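Local atomic coordinates of DUF6844 domain-containing protein (Francisella tularensis subsp. tularensis, PDB entry 4QVR), a protein that is of unknown function but probably carries a signal sequence, consistent with export from the cytoplasm, and contains a DUF6844 domain. Residues Ala149-Ile154 / Asp404-Leu409; Thr243-Leu248 / Gly370-Gln375; Leu424-Arg429 / Tyr442-Lys447; Tyr316-Gly321 / Ile330-Gln335; Glu95-Asp100 / Phe257-Asp262. All blocks are in the same frame, centred on the assembly; numbering follows the deposited sequence. Where two conformers were deposited one is given.

Interactions 1 and 2 touch and share a helical core: I154 of interaction 1 packs on F245 of interaction 2, and Y153 OH meets N247 ND2. Both are buried; interaction 1 is purely packing, while interaction 2 adds a bridging water and a selenium-ring contact. Interactions 3 and 4 are the two hairpins of one antiparallel sheet, joined through backbone bonds such as L446 N to A332 O, with centres about 9 Å apart. The 316-321/330-335 pair is fully buried; the 424-429/442-447 pair includes an outermost strand and carries lysines that are exposed or partly so. Interaction 5, about 31 Å between centres from interaction 2, packs a helix on the separate three-stranded sheet through aliphatic groups.

Interaction 1. Residues Ala149-Ile154 / Asp404-Leu409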
# COMPACT_ATOMS: atom_id res chain seq x y z
N ALA A 149 -5.01 1.57 -4.06
CA ALA A 149 -4.20 0.77 -4.96
C ALA A 149 -4.43 -0.70 -4.66
O ALA A 149 -4.57 -1.49 -5.58
CB ALA A 149 -2.72 1.13 -4.83
N GLN A 150 -4.46 -1.05 -3.38
CA GLN A 150 -4.69 -2.46 -3.03
C GLN A 150 -6.03 -2.96 -3.51
O GLN A 150 -6.16 -4.09 -4.01
CB GLN A 150 -4.62 -2.67 -1.53
CG GLN A 150 -3.21 -2.56 -1.01
CD GLN A 150 -3.11 -2.65 0.51
OE1 GLN A 150 -4.08 -2.55 1.24
NE2 GLN A 150 -1.89 -2.78 0.98
N ALA A 151 -7.03 -2.11 -3.40
CA ALA A 151 -8.39 -2.50 -3.75
C ALA A 151 -8.54 -2.65 -5.25
O ALA A 151 -9.25 -3.56 -5.73
CB ALA A 151 -9.38 -1.49 -3.18
N GLU A 152 -7.85 -1.81 -6.01
CA GLU A 152 -7.89 -1.88 -7.48
C GLU A 152 -7.20 -3.13 -8.01
O GLU A 152 -7.65 -3.72 -8.99
CB GLU A 152 -7.36 -0.60 -8.10
CG GLU A 152 -8.32 0.55 -7.81
CD GLU A 152 -7.93 1.88 -8.42
OE1 GLU A 152 -6.78 2.02 -8.89
OE2 GLU A 152 -8.79 2.79 -8.40
N TYR A 153 -6.11 -3.52 -7.36
CA TYR A 153 -5.41 -4.75 -7.69
C TYR A 153 -6.35 -5.94 -7.46
O TYR A 153 -6.50 -6.78 -8.32
CB TYR A 153 -4.12 -4.92 -6.88
CG TYR A 153 -3.56 -6.31 -6.98
CD1 TYR A 153 -2.90 -6.73 -8.13
CD2 TYR A 153 -3.68 -7.20 -5.94
CE1 TYR A 153 -2.40 -8.03 -8.24
CE2 TYR A 153 -3.18 -8.49 -6.05
CZ TYR A 153 -2.56 -8.91 -7.20
OH TYR A 153 -2.08 -10.20 -7.29
N ILE A 154 -7.01 -6.00 -6.31
CA ILE A 154 -7.94 -7.09 -6.02
C ILE A 154 -9.07 -7.15 -7.04
O ILE A 154 -9.42 -8.22 -7.55
CB ILE A 154 -8.48 -6.99 -4.58
CG1 ILE A 154 -7.32 -7.26 -3.61
CG2 ILE A 154 -9.59 -8.01 -4.35
CD1 ILE A 154 -7.64 -6.95 -2.17
N ASP A 404 -16.10 -0.90 -3.09
CA ASP A 404 -16.64 -1.81 -2.08
C ASP A 404 -15.50 -2.52 -1.32
O ASP A 404 -15.56 -2.67 -0.09
CB ASP A 404 -17.55 -2.85 -2.75
CG ASP A 404 -18.78 -2.22 -3.41
OD1 ASP A 404 -19.31 -1.21 -2.88
OD2 ASP A 404 -19.22 -2.74 -4.46
N ILE A 405 -14.47 -2.93 -2.05
CA ILE A 405 -13.34 -3.63 -1.46
C ILE A 405 -12.57 -2.72 -0.53
O ILE A 405 -12.08 -3.15 0.51
CB ILE A 405 -12.37 -4.12 -2.56
CG1 ILE A 405 -13.09 -5.15 -3.43
CG2 ILE A 405 -11.08 -4.68 -1.96
CD1 ILE A 405 -12.34 -5.53 -4.69
N GLU A 406 -12.49 -1.47 -0.92
CA GLU A 406 -11.74 -0.43 -0.23
C GLU A 406 -12.25 -0.17 1.21
O GLU A 406 -11.46 -0.09 2.17
CB GLU A 406 -11.78 0.81 -1.14
CG GLU A 406 -10.87 1.97 -0.82
CD GLU A 406 -10.87 3.03 -1.93
OE1 GLU A 406 -10.33 4.13 -1.71
OE2 GLU A 406 -11.39 2.77 -3.03
N LYS A 407 -13.56 -0.06 1.39
CA LYS A 407 -14.10 0.19 2.73
C LYS A 407 -13.92 -1.06 3.59
O LYS A 407 -13.50 -0.97 4.75
CB LYS A 407 -15.58 0.60 2.68
CG LYS A 407 -16.05 1.18 4.01
CD LYS A 407 -17.46 1.74 3.93
CE LYS A 407 -17.86 2.39 5.25
NZ LYS A 407 -19.27 2.86 5.25
N THR A 408 -14.22 -2.22 3.03
CA THR A 408 -14.05 -3.48 3.74
C THR A 408 -12.60 -3.66 4.19
O THR A 408 -12.33 -4.11 5.27
CB THR A 408 -14.38 -4.66 2.82
OG1 THR A 408 -15.66 -4.44 2.22
CG2 THR A 408 -14.41 -5.96 3.59
N LEU A 409 -11.68 -3.26 3.34
CA LEU A 409 -10.26 -3.39 3.64
C LEU A 409 -9.87 -2.34 4.68
O LEU A 409 -9.13 -2.63 5.64
CB LEU A 409 -9.50 -3.23 2.33
CG LEU A 409 -8.06 -3.64 2.18
CD1 LEU A 409 -7.82 -5.08 2.62
CD2 LEU A 409 -7.73 -3.45 0.71
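I405 reaches helix 134-159 with two branches. Its CG2 sits 3.8 Å from A151 CB, while the ethyl arm, with CG1 anti to the carbonyl carbon (chi1 -64°), carries CD1 to 3.7 Å from I154 CG2 and up to the carbonyl oxygen of A151. I154 answers in kind, its CD1 lying 4.1 Å from I405 CG2, and the two isoleucines pass at a slant, each giving its ethyl end to the other's methyl branch.

At E406 the backbones come closest: its CA is 5.3 Å from that of A151, whose CB is 3.9 Å from E406 CB. The rest of the glutamate runs extended past I147 and K148. K148 also makes a salt bridge with E152, so its charge may ease the repulsion between the E152 and E406 carboxylates, whose OE2 atoms are 6.0 Å apart.

Farther along, L409 crosses Q150 at about a right angle, with CD2 placed 3.8 Å from Q150 OE1 and also against Q150 CB. That amide oxygen is not left to the methyl alone, since it is hydrogen-bonded with Y413 OH.

The helix axes pass 8.5 Å apart at 127°, and F245 of helix 224-246 packs on both I154 and L409. Between the two segments the attraction is therefore van der Waals contact of small and branched side chains, with the amide oxygen of Q150 satisfied by Y413 from farther along helix 402-415.

Interaction 2. Residues Thr243-Leu248 / Gly370-Gln375; sequences TGFGNL and GQMSTQ
M372, a selenomethionine, reaches over F245 and L248 from one side and touches both. Its SE is 4.0 Å from F245 CB and 5.3 Å from the centroid of the phenyl ring, an oblique Met-aromatic contact 51° off the ring normal. The methyl CE goes on to L248 CD1, again at 4.0 Å, because the chain bends at its last torsion (chi3 82°). Next to this, L248 CB rests 3.7 Å from G370 O. A water bridges F245 O (2.6 Å) and G370 O (2.7 Å), though it has more acceptors in reach than protons to give.

One shell out, L248 N bonds to F245 O, so that this carbonyl serves both the turn and the water. Across from it, an inverse gamma turn centred on Q371 swings the chain from G370 to M372, and S373 OG caps E376 N. F245 continues onto A377, M380, S381 and I384, while L248 meets Y413 and M372 meets Y412.

The C-terminal part of helix 224-246 and the residues following it thus pack, through a Met-aromatic contact, against the link between helices 349-370 and 374-385, which consists of an inverse gamma turn leading into a serine N-cap.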
# COMPACT_ATOMS: atom_id res chain seq x y z
N THR A 243 -8.14 -15.20 -3.77
CA THR A 243 -6.86 -15.20 -4.43
C THR A 243 -6.29 -13.79 -4.35
O THR A 243 -5.12 -13.61 -4.01
CB THR A 243 -7.01 -15.70 -5.87
OG1 THR A 243 -7.42 -17.07 -5.83
CG2 THR A 243 -5.68 -15.59 -6.63
N GLY A 244 -7.14 -12.79 -4.63
CA GLY A 244 -6.77 -11.40 -4.55
C GLY A 244 -6.29 -10.92 -3.18
O GLY A 244 -5.28 -10.23 -3.10
N PHE A 245 -7.01 -11.26 -2.11
CA PHE A 245 -6.56 -10.88 -0.76
C PHE A 245 -5.29 -11.61 -0.38
O PHE A 245 -4.41 -11.03 0.26
CB PHE A 245 -7.63 -11.15 0.30
CG PHE A 245 -8.79 -10.21 0.24
CD1 PHE A 245 -8.65 -8.91 0.66
CD2 PHE A 245 -10.02 -10.63 -0.19
CE1 PHE A 245 -9.71 -8.04 0.62
CE2 PHE A 245 -11.09 -9.76 -0.22
CZ PHE A 245 -10.93 -8.46 0.18
N GLY A 246 -5.17 -12.89 -0.77
CA GLY A 246 -3.97 -13.67 -0.47
C GLY A 246 -2.70 -13.09 -1.13
O GLY A 246 -1.61 -13.17 -0.58
N ASN A 247 -2.85 -12.51 -2.31
CA ASN A 247 -1.72 -11.93 -3.04
C ASN A 247 -1.26 -10.56 -2.56
O ASN A 247 -0.25 -10.06 -3.06
CB ASN A 247 -2.08 -11.79 -4.51
CG ASN A 247 -2.29 -13.11 -5.19
OD1 ASN A 247 -2.10 -14.15 -4.60
ND2 ASN A 247 -2.69 -13.07 -6.45
N LEU A 248 -1.99 -9.92 -1.64
CA LEU A 248 -1.59 -8.60 -1.19
C LEU A 248 -0.20 -8.54 -0.68
O LEU A 248 0.46 -7.53 -0.79
CB LEU A 248 -2.51 -8.05 -0.09
CG LEU A 248 -3.84 -7.50 -0.56
CD1 LEU A 248 -4.60 -6.92 0.62
CD2 LEU A 248 -3.63 -6.47 -1.65
N GLY A 370 -1.69 -6.73 6.29
CA GLY A 370 -2.02 -7.07 4.89
C GLY A 370 -1.62 -8.47 4.46
O GLY A 370 -2.09 -8.99 3.46
N GLN A 371 -0.72 -9.08 5.23
CA GLN A 371 -0.23 -10.42 4.98
C GLN A 371 -1.06 -11.34 5.83
O GLN A 371 -0.55 -11.98 6.74
CB GLN A 371 1.25 -10.48 5.36
CG GLN A 371 2.05 -9.41 4.61
CD GLN A 371 3.53 -9.41 4.94
OE1 GLN A 371 3.98 -10.09 5.85
NE2 GLN A 371 4.30 -8.64 4.19
N MSE A 372 -2.34 -11.38 5.53
CA MSE A 372 -3.31 -12.17 6.30
C MSE A 372 -3.37 -13.63 5.99
O MSE A 372 -2.98 -14.07 4.90
CB MSE A 372 -4.70 -11.62 6.01
CG MSE A 372 -5.13 -11.92 4.57
SE MSE A 372 -6.70 -10.80 4.20
CE MSE A 372 -5.78 -9.11 3.76
N SER A 373 -3.92 -14.39 6.93
CA SER A 373 -4.05 -15.83 6.75
C SER A 373 -5.05 -16.12 5.64
O SER A 373 -5.80 -15.23 5.22
CB SER A 373 -4.54 -16.50 8.04
OG SER A 373 -5.82 -16.02 8.40
N THR A 374 -5.05 -17.36 5.18
CA THR A 374 -5.97 -17.80 4.13
C THR A 374 -7.42 -17.75 4.62
O THR A 374 -8.34 -17.45 3.85
CB THR A 374 -5.63 -19.22 3.70
OG1 THR A 374 -5.47 -20.03 4.87
CG2 THR A 374 -4.32 -19.23 2.92
N GLN A 375 -7.62 -18.01 5.91
CA GLN A 375 -8.96 -17.99 6.47
C GLN A 375 -9.44 -16.54 6.58
O GLN A 375 -10.60 -16.25 6.32
CB GLN A 375 -8.99 -18.69 7.84
CG GLN A 375 -10.34 -19.32 8.17
CD GLN A 375 -11.48 -18.31 8.22
OE1 GLN A 375 -11.43 -17.34 8.98
NE2 GLN A 375 -12.53 -18.55 7.43
O HOH W 1 -2.20 -10.98 1.69

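Interaction 3. Residues Leu424-Arg429 / Tyr442-Lys447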
# COMPACT_ATOMS: atom_id res chain seq x y z
N LEU A 424 13.60 -2.61 15.72
CA LEU A 424 13.43 -1.54 14.77
C LEU A 424 14.59 -0.60 14.91
O LEU A 424 14.71 0.07 15.93
CB LEU A 424 12.15 -0.76 15.05
CG LEU A 424 10.85 -1.48 14.76
CD1 LEU A 424 9.71 -0.53 15.10
CD2 LEU A 424 10.81 -1.90 13.30
N LYS A 425 15.46 -0.55 13.91
CA LYS A 425 16.57 0.38 13.99
C LYS A 425 16.39 1.56 13.03
O LYS A 425 15.94 1.42 11.89
CB LYS A 425 17.93 -0.31 13.81
CG LYS A 425 18.23 -0.91 12.45
CD LYS A 425 19.67 -1.43 12.44
CE LYS A 425 20.03 -2.09 11.12
NZ LYS A 425 21.43 -2.59 11.08
N THR A 426 16.71 2.74 13.54
CA THR A 426 16.63 3.94 12.77
C THR A 426 17.86 3.97 11.89
O THR A 426 18.96 3.86 12.40
CB THR A 426 16.64 5.15 13.70
OG1 THR A 426 15.52 5.04 14.58
CG2 THR A 426 16.57 6.48 12.92
N VAL A 427 17.69 4.10 10.57
CA VAL A 427 18.86 4.15 9.70
C VAL A 427 19.04 5.50 9.05
O VAL A 427 20.02 5.71 8.34
CB VAL A 427 18.87 3.06 8.63
CG1 VAL A 427 18.94 1.68 9.29
CG2 VAL A 427 17.69 3.19 7.70
N LYS A 428 18.13 6.42 9.31
CA LYS A 428 18.24 7.74 8.71
C LYS A 428 17.34 8.70 9.45
O LYS A 428 16.26 8.33 9.91
CB LYS A 428 17.82 7.67 7.24
CG LYS A 428 17.88 8.96 6.43
CD LYS A 428 19.29 9.45 6.20
CE LYS A 428 19.27 10.67 5.29
NZ LYS A 428 20.62 11.28 5.15
N ARG A 429 17.80 9.93 9.59
CA ARG A 429 17.05 11.00 10.23
C ARG A 429 17.33 12.20 9.35
O ARG A 429 18.42 12.31 8.80
CB ARG A 429 17.51 11.21 11.67
CG ARG A 429 17.22 10.00 12.57
CD ARG A 429 18.25 9.84 13.67
NE ARG A 429 18.14 10.81 14.75
CZ ARG A 429 17.55 10.58 15.92
NH1 ARG A 429 17.51 11.54 16.84
NH2 ARG A 429 16.99 9.39 16.18
N TYR A 442 10.41 16.72 10.27
CA TYR A 442 11.42 15.78 10.66
C TYR A 442 11.04 14.46 10.07
O TYR A 442 9.86 14.20 9.82
CB TYR A 442 11.48 15.68 12.17
CG TYR A 442 11.83 16.98 12.84
CD1 TYR A 442 13.15 17.32 13.08
CD2 TYR A 442 10.83 17.88 13.20
CE1 TYR A 442 13.47 18.52 13.68
CE2 TYR A 442 11.14 19.08 13.80
CZ TYR A 442 12.46 19.39 14.04
OH TYR A 442 12.76 20.58 14.63
N GLY A 443 12.02 13.60 9.86
CA GLY A 443 11.71 12.30 9.31
C GLY A 443 12.68 11.26 9.75
O GLY A 443 13.79 11.57 10.22
N VAL A 444 12.26 10.01 9.62
CA VAL A 444 13.09 8.86 9.95
C VAL A 444 12.85 7.78 8.91
O VAL A 444 11.82 7.79 8.20
CB VAL A 444 12.76 8.25 11.34
CG1 VAL A 444 13.08 9.22 12.46
CG2 VAL A 444 11.30 7.82 11.41
N VAL A 445 13.82 6.88 8.84
CA VAL A 445 13.73 5.69 8.02
C VAL A 445 14.08 4.58 8.98
O VAL A 445 15.20 4.54 9.53
CB VAL A 445 14.71 5.65 6.85
CG1 VAL A 445 14.50 4.37 6.06
CG2 VAL A 445 14.53 6.88 5.96
N LEU A 446 13.13 3.69 9.21
CA LEU A 446 13.32 2.60 10.12
C LEU A 446 13.55 1.35 9.31
O LEU A 446 13.04 1.24 8.19
CB LEU A 446 12.11 2.44 11.05
CG LEU A 446 11.73 3.61 11.97
CD1 LEU A 446 10.65 3.18 12.96
CD2 LEU A 446 12.91 4.15 12.75
N LYS A 447 14.34 0.44 9.86
CA LYS A 447 14.64 -0.83 9.22
C LYS A 447 14.17 -1.95 10.15
O LYS A 447 14.52 -1.97 11.33
CB LYS A 447 16.13 -1.00 8.96
CG LYS A 447 16.48 -2.33 8.29
CD LYS A 447 17.95 -2.66 8.42
CE LYS A 447 18.25 -4.04 7.85
NZ LYS A 447 19.65 -4.49 8.11
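K425 and K447 form an antiparallel hydrogen-bonded pair, K425 N to K447 O at 3.1 Å and K447 N to K425 O at 2.8 Å, and the strands run on at 139° to each other through T426-L446 to R429-V444. Between those pairs the register slips by one residue: V427 N gives a nearly straight bond (170°) to V445 O at 2.7 Å, K428 N adds a weak, bent one to the same oxygen, and V445 N returns to K428 O. V427 and K428 facing V445 together make a classic beta bulge in the hairpin of strands 424-433 and 440-448, with 424-433 an outermost strand of its four-stranded sheet. V427 O, at the bulge, bonds S301 OG.

V427 spreads its methyls over two partners, CG2 against V445 CG1 and CG1 against K447 CB. V445 turns its other methyl, CG2, to K428 CB at 3.6 Å, and itself packs on L331 and Y333 of the next strand.

The two lysine chains run alongside one another with the same heading. K425 CE is a tight 3.5 Å from K447 CD, and the like-charged NZ atoms are 3.9 Å apart; D449 offers K447 NZ a long, weak ion pair.

On the other face T426 OG1 abuts L446 CD2 at 3.3 Å, a hydroxyl against a methyl. L446 and V444 settle there on A360 and A356 of helix 349-370, and R429 makes a cation-pi contact with Y353.

Interaction 4. Residues Tyr316-Gly321 / Ile330-Gln335; sequences YGIRVG and ILAYGQ
Y333 N donates to G317 O at 3.0 Å in an almost straight bond (177°), and R319 and L331 exchange two more, R319 N to L331 O at 2.9 Å and L331 N to R319 O at 2.8 Å. Two waters add bridges at the Y316-G317 end: one links G317 N to Y333 O, and another accepts from Y316 OH and donates to Q335 OE1. The amide nitrogen of Q335 bonds M313 O.

The cationic group is R319. Bent at chi2 (-68°), it folds back so that NH1 bonds both Y316 O, at 2.9 Å, and I318 O, at 2.8 Å. Y333 CE2 stands 3.9 Å above the centre of the guanidinium, the two planes 66° apart, while R319 CG comes to the edge of the ring. The two NH1 bonds, with Y333 CE2 set over one face, limit the group's rotation; Y333 OH itself bonds Y304 OH.

Apolar contacts occupy the opposite face, where I318 CB meets I330 CG2 at 4.2 Å and V320 and A332 pack alongside. I330 and A332 lie on L364 of helix 349-370.

The two segments form an antiparallel beta hairpin, whose strand 328-337 lies inside the four-stranded sheet beside strand 440-448.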
# COMPACT_ATOMS: atom_id res chain seq x y z
N TYR A 316 6.82 7.88 1.40
CA TYR A 316 5.81 7.37 2.30
C TYR A 316 5.71 5.84 2.17
O TYR A 316 6.10 5.25 1.13
CB TYR A 316 4.47 8.02 1.95
CG TYR A 316 4.37 9.44 2.42
CD1 TYR A 316 4.91 10.47 1.68
CD2 TYR A 316 3.75 9.75 3.62
CE1 TYR A 316 4.84 11.78 2.13
CE2 TYR A 316 3.67 11.06 4.07
CZ TYR A 316 4.23 12.06 3.32
OH TYR A 316 4.18 13.37 3.75
N GLY A 317 5.23 5.19 3.23
CA GLY A 317 5.03 3.75 3.20
C GLY A 317 6.25 2.94 3.50
O GLY A 317 7.18 3.41 4.17
N ILE A 318 6.23 1.69 3.03
CA ILE A 318 7.32 0.75 3.24
C ILE A 318 7.96 0.39 1.91
O ILE A 318 7.37 0.60 0.83
CB ILE A 318 6.83 -0.52 3.95
CG1 ILE A 318 5.98 -1.42 3.05
CG2 ILE A 318 6.04 -0.16 5.18
CD1 ILE A 318 6.79 -2.26 2.10
N ARG A 319 9.19 -0.11 1.98
CA ARG A 319 9.92 -0.56 0.80
C ARG A 319 10.68 -1.80 1.18
O ARG A 319 11.06 -1.97 2.33
CB ARG A 319 10.97 0.46 0.33
CG ARG A 319 10.46 1.83 -0.08
CD ARG A 319 9.63 1.81 -1.36
NE ARG A 319 9.24 3.17 -1.64
CZ ARG A 319 8.19 3.78 -1.12
NH1 ARG A 319 7.33 3.13 -0.34
NH2 ARG A 319 7.98 5.05 -1.41
N VAL A 320 10.93 -2.66 0.20
CA VAL A 320 11.74 -3.82 0.44
C VAL A 320 13.04 -3.60 -0.28
O VAL A 320 13.07 -3.17 -1.43
CB VAL A 320 11.10 -5.12 -0.05
CG1 VAL A 320 12.07 -6.28 0.09
CG2 VAL A 320 9.83 -5.42 0.74
N GLY A 321 14.13 -3.89 0.42
CA GLY A 321 15.45 -3.79 -0.15
C GLY A 321 16.25 -5.02 0.24
O GLY A 321 15.75 -5.90 0.96
N ILE A 330 13.12 -4.48 5.40
CA ILE A 330 12.01 -3.61 5.11
C ILE A 330 12.27 -2.24 5.68
O ILE A 330 12.61 -2.11 6.85
CB ILE A 330 10.74 -4.21 5.71
CG1 ILE A 330 10.50 -5.57 5.04
CG2 ILE A 330 9.56 -3.26 5.50
CD1 ILE A 330 9.60 -6.49 5.81
N LEU A 331 12.13 -1.21 4.85
CA LEU A 331 12.31 0.15 5.29
C LEU A 331 10.93 0.73 5.44
O LEU A 331 10.03 0.36 4.72
CB LEU A 331 13.08 0.97 4.27
CG LEU A 331 14.46 0.45 3.93
CD1 LEU A 331 15.12 1.43 2.97
CD2 LEU A 331 15.29 0.30 5.17
N ALA A 332 10.78 1.62 6.41
CA ALA A 332 9.53 2.29 6.68
C ALA A 332 9.84 3.75 6.89
O ALA A 332 10.70 4.10 7.72
CB ALA A 332 8.89 1.74 7.92
N TYR A 333 9.14 4.60 6.14
CA TYR A 333 9.31 6.05 6.23
C TYR A 333 8.32 6.66 7.17
O TYR A 333 7.21 6.17 7.31
CB TYR A 333 9.09 6.67 4.87
CG TYR A 333 10.04 6.17 3.81
CD1 TYR A 333 11.35 6.60 3.76
CD2 TYR A 333 9.61 5.28 2.82
CE1 TYR A 333 12.23 6.15 2.78
CE2 TYR A 333 10.47 4.85 1.82
CZ TYR A 333 11.79 5.28 1.81
OH TYR A 333 12.65 4.85 0.83
N GLY A 334 8.68 7.78 7.78
CA GLY A 334 7.79 8.47 8.70
C GLY A 334 8.22 9.89 8.85
O GLY A 334 9.38 10.21 8.71
N GLN A 335 7.27 10.77 9.13
CA GLN A 335 7.55 12.19 9.30
C GLN A 335 6.81 12.72 10.50
O GLN A 335 5.80 12.15 10.90
CB GLN A 335 7.11 12.98 8.05
CG GLN A 335 7.82 12.49 6.81
CD GLN A 335 7.44 13.21 5.54
OE1 GLN A 335 6.79 14.25 5.55
NE2 GLN A 335 7.88 12.66 4.43
O HOH W 2 5.94 14.98 3.03
O HOH W 3 4.72 7.19 5.50

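Interaction 5. Residues Glu95-Asp100 / Phe257-Asp262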
# COMPACT_ATOMS: atom_id res chain seq x y z
N GLU A 95 -4.55 15.98 -8.92
CA GLU A 95 -4.73 14.66 -9.47
C GLU A 95 -4.06 14.47 -10.85
O GLU A 95 -3.57 13.41 -11.17
CB GLU A 95 -6.24 14.37 -9.54
CG GLU A 95 -6.58 12.94 -9.88
CD GLU A 95 -8.02 12.58 -9.55
OE1 GLU A 95 -8.93 13.42 -9.75
OE2 GLU A 95 -8.22 11.43 -9.09
N GLU A 96 -4.09 15.52 -11.67
CA GLU A 96 -3.48 15.50 -12.98
C GLU A 96 -1.96 15.58 -12.87
O GLU A 96 -1.26 14.92 -13.62
CB GLU A 96 -4.04 16.65 -13.81
CG GLU A 96 -5.53 16.48 -14.14
CD GLU A 96 -6.22 17.79 -14.57
OE1 GLU A 96 -5.77 18.88 -14.16
OE2 GLU A 96 -7.24 17.73 -15.31
N ILE A 97 -1.45 16.34 -11.91
CA ILE A 97 -0.01 16.43 -11.71
C ILE A 97 0.48 15.05 -11.32
O ILE A 97 1.39 14.51 -11.94
CB ILE A 97 0.34 17.42 -10.62
CG1 ILE A 97 -0.03 18.85 -11.04
CG2 ILE A 97 1.83 17.38 -10.32
CD1 ILE A 97 -0.04 19.84 -9.88
N LEU A 98 -0.16 14.44 -10.32
CA LEU A 98 0.25 13.11 -9.85
C LEU A 98 0.13 12.00 -10.91
O LEU A 98 1.01 11.13 -11.00
CB LEU A 98 -0.52 12.75 -8.60
CG LEU A 98 -0.10 13.53 -7.37
CD1 LEU A 98 -1.03 13.22 -6.23
CD2 LEU A 98 1.30 13.19 -6.98
N ASN A 99 -0.98 11.97 -11.65
CA ASN A 99 -1.13 11.01 -12.73
C ASN A 99 -0.02 11.18 -13.76
O ASN A 99 0.51 10.19 -14.25
CB ASN A 99 -2.49 11.13 -13.42
CG ASN A 99 -3.61 10.53 -12.57
OD1 ASN A 99 -4.66 11.14 -12.40
ND2 ASN A 99 -3.37 9.32 -12.02
N ASP A 100 0.33 12.42 -14.10
CA ASP A 100 1.40 12.64 -15.09
C ASP A 100 2.72 12.13 -14.58
O ASP A 100 3.39 11.37 -15.28
CB ASP A 100 1.53 14.10 -15.48
CG ASP A 100 0.37 14.60 -16.32
OD1 ASP A 100 -0.39 13.78 -16.89
OD2 ASP A 100 0.23 15.84 -16.44
N PHE A 257 4.87 9.91 -4.35
CA PHE A 257 5.03 11.31 -4.74
C PHE A 257 4.06 12.19 -3.95
O PHE A 257 2.95 11.75 -3.63
CB PHE A 257 4.65 11.52 -6.21
CG PHE A 257 5.50 10.76 -7.18
CD1 PHE A 257 6.67 11.31 -7.67
CD2 PHE A 257 5.11 9.52 -7.64
CE1 PHE A 257 7.46 10.62 -8.57
CE2 PHE A 257 5.89 8.83 -8.53
CZ PHE A 257 7.07 9.38 -8.99
N VAL A 258 4.46 13.42 -3.66
CA VAL A 258 3.59 14.32 -2.90
C VAL A 258 3.41 15.64 -3.63
O VAL A 258 4.34 16.14 -4.24
CB VAL A 258 4.12 14.61 -1.48
CG1 VAL A 258 5.49 15.27 -1.50
CG2 VAL A 258 3.14 15.48 -0.71
N VAL A 259 2.19 16.16 -3.59
CA VAL A 259 1.88 17.44 -4.18
C VAL A 259 0.96 18.24 -3.24
O VAL A 259 0.04 17.69 -2.65
CB VAL A 259 1.15 17.31 -5.54
CG1 VAL A 259 0.86 18.69 -6.13
CG2 VAL A 259 1.96 16.55 -6.53
N GLU A 260 1.23 19.52 -3.10
CA GLU A 260 0.35 20.41 -2.34
C GLU A 260 -0.32 21.38 -3.30
O GLU A 260 0.35 22.11 -4.06
CB GLU A 260 1.10 21.20 -1.28
CG GLU A 260 1.78 20.36 -0.22
CD GLU A 260 2.41 21.23 0.85
OE1 GLU A 260 1.67 21.94 1.58
OE2 GLU A 260 3.66 21.19 0.96
N LYS A 261 -1.65 21.35 -3.31
CA LYS A 261 -2.44 22.27 -4.10
C LYS A 261 -3.81 22.50 -3.53
O LYS A 261 -4.41 21.61 -2.96
CB LYS A 261 -2.56 21.87 -5.58
CG LYS A 261 -1.53 22.58 -6.44
CD LYS A 261 -1.94 22.69 -7.90
CE LYS A 261 -0.94 23.57 -8.65
NZ LYS A 261 -1.24 23.76 -10.10
N ASP A 262 -4.27 23.74 -3.67
CA ASP A 262 -5.60 24.13 -3.27
C ASP A 262 -5.98 23.72 -1.87
O ASP A 262 -7.03 23.13 -1.65
CB ASP A 262 -6.58 23.53 -4.29
CG ASP A 262 -6.33 24.03 -5.71
OD1 ASP A 262 -6.34 25.28 -5.91
OD2 ASP A 262 -6.11 23.18 -6.61
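K261 NZ is hydrogen-bonded to the carbonyl oxygen of R92, just ahead of helix 94-108, and the extended carbon chain behind it lies across I97 at about a right angle. I97 CD1 touches the outer part of the lysine, 4.0 Å from K261 CD and 4.1 Å from K261 NZ. The polar tip and the aliphatic shaft thus hold to the same end of the helix.

Inward from the lysine the contact is aliphatic. I97 CG1 stands anti to the carbonyl carbon (chi1 -67°), which sends CD1 out to K261 and V259 CG1 and leaves CG2 to meet V259 CG2 at 3.9 Å. L98 meets the same methyl from a direction roughly perpendicular to I97: its CD2 is only 3.5 Å from V259 CG2, tighter than ordinary carbon contact, so V259 CG2 packs into the corner formed by the two consecutive residues. The same CD2 rests 3.8 Å from F257 CB, and the side chains of L98 and F257 run antiparallel where they pass. Alternate residues of the strand, F257, V259 and K261, therefore supply the face that meets the helix.

Helix and strand run at 159° to each other, their axes 9.0 Å apart. Strand 251-261 is an outermost member of the three-stranded antiparallel sheet, and L98 extends the packing to A266 on the central strand 264-273 and to I122 on strand 117-126. V258 turns from this helix to Y134 of helix 134-159.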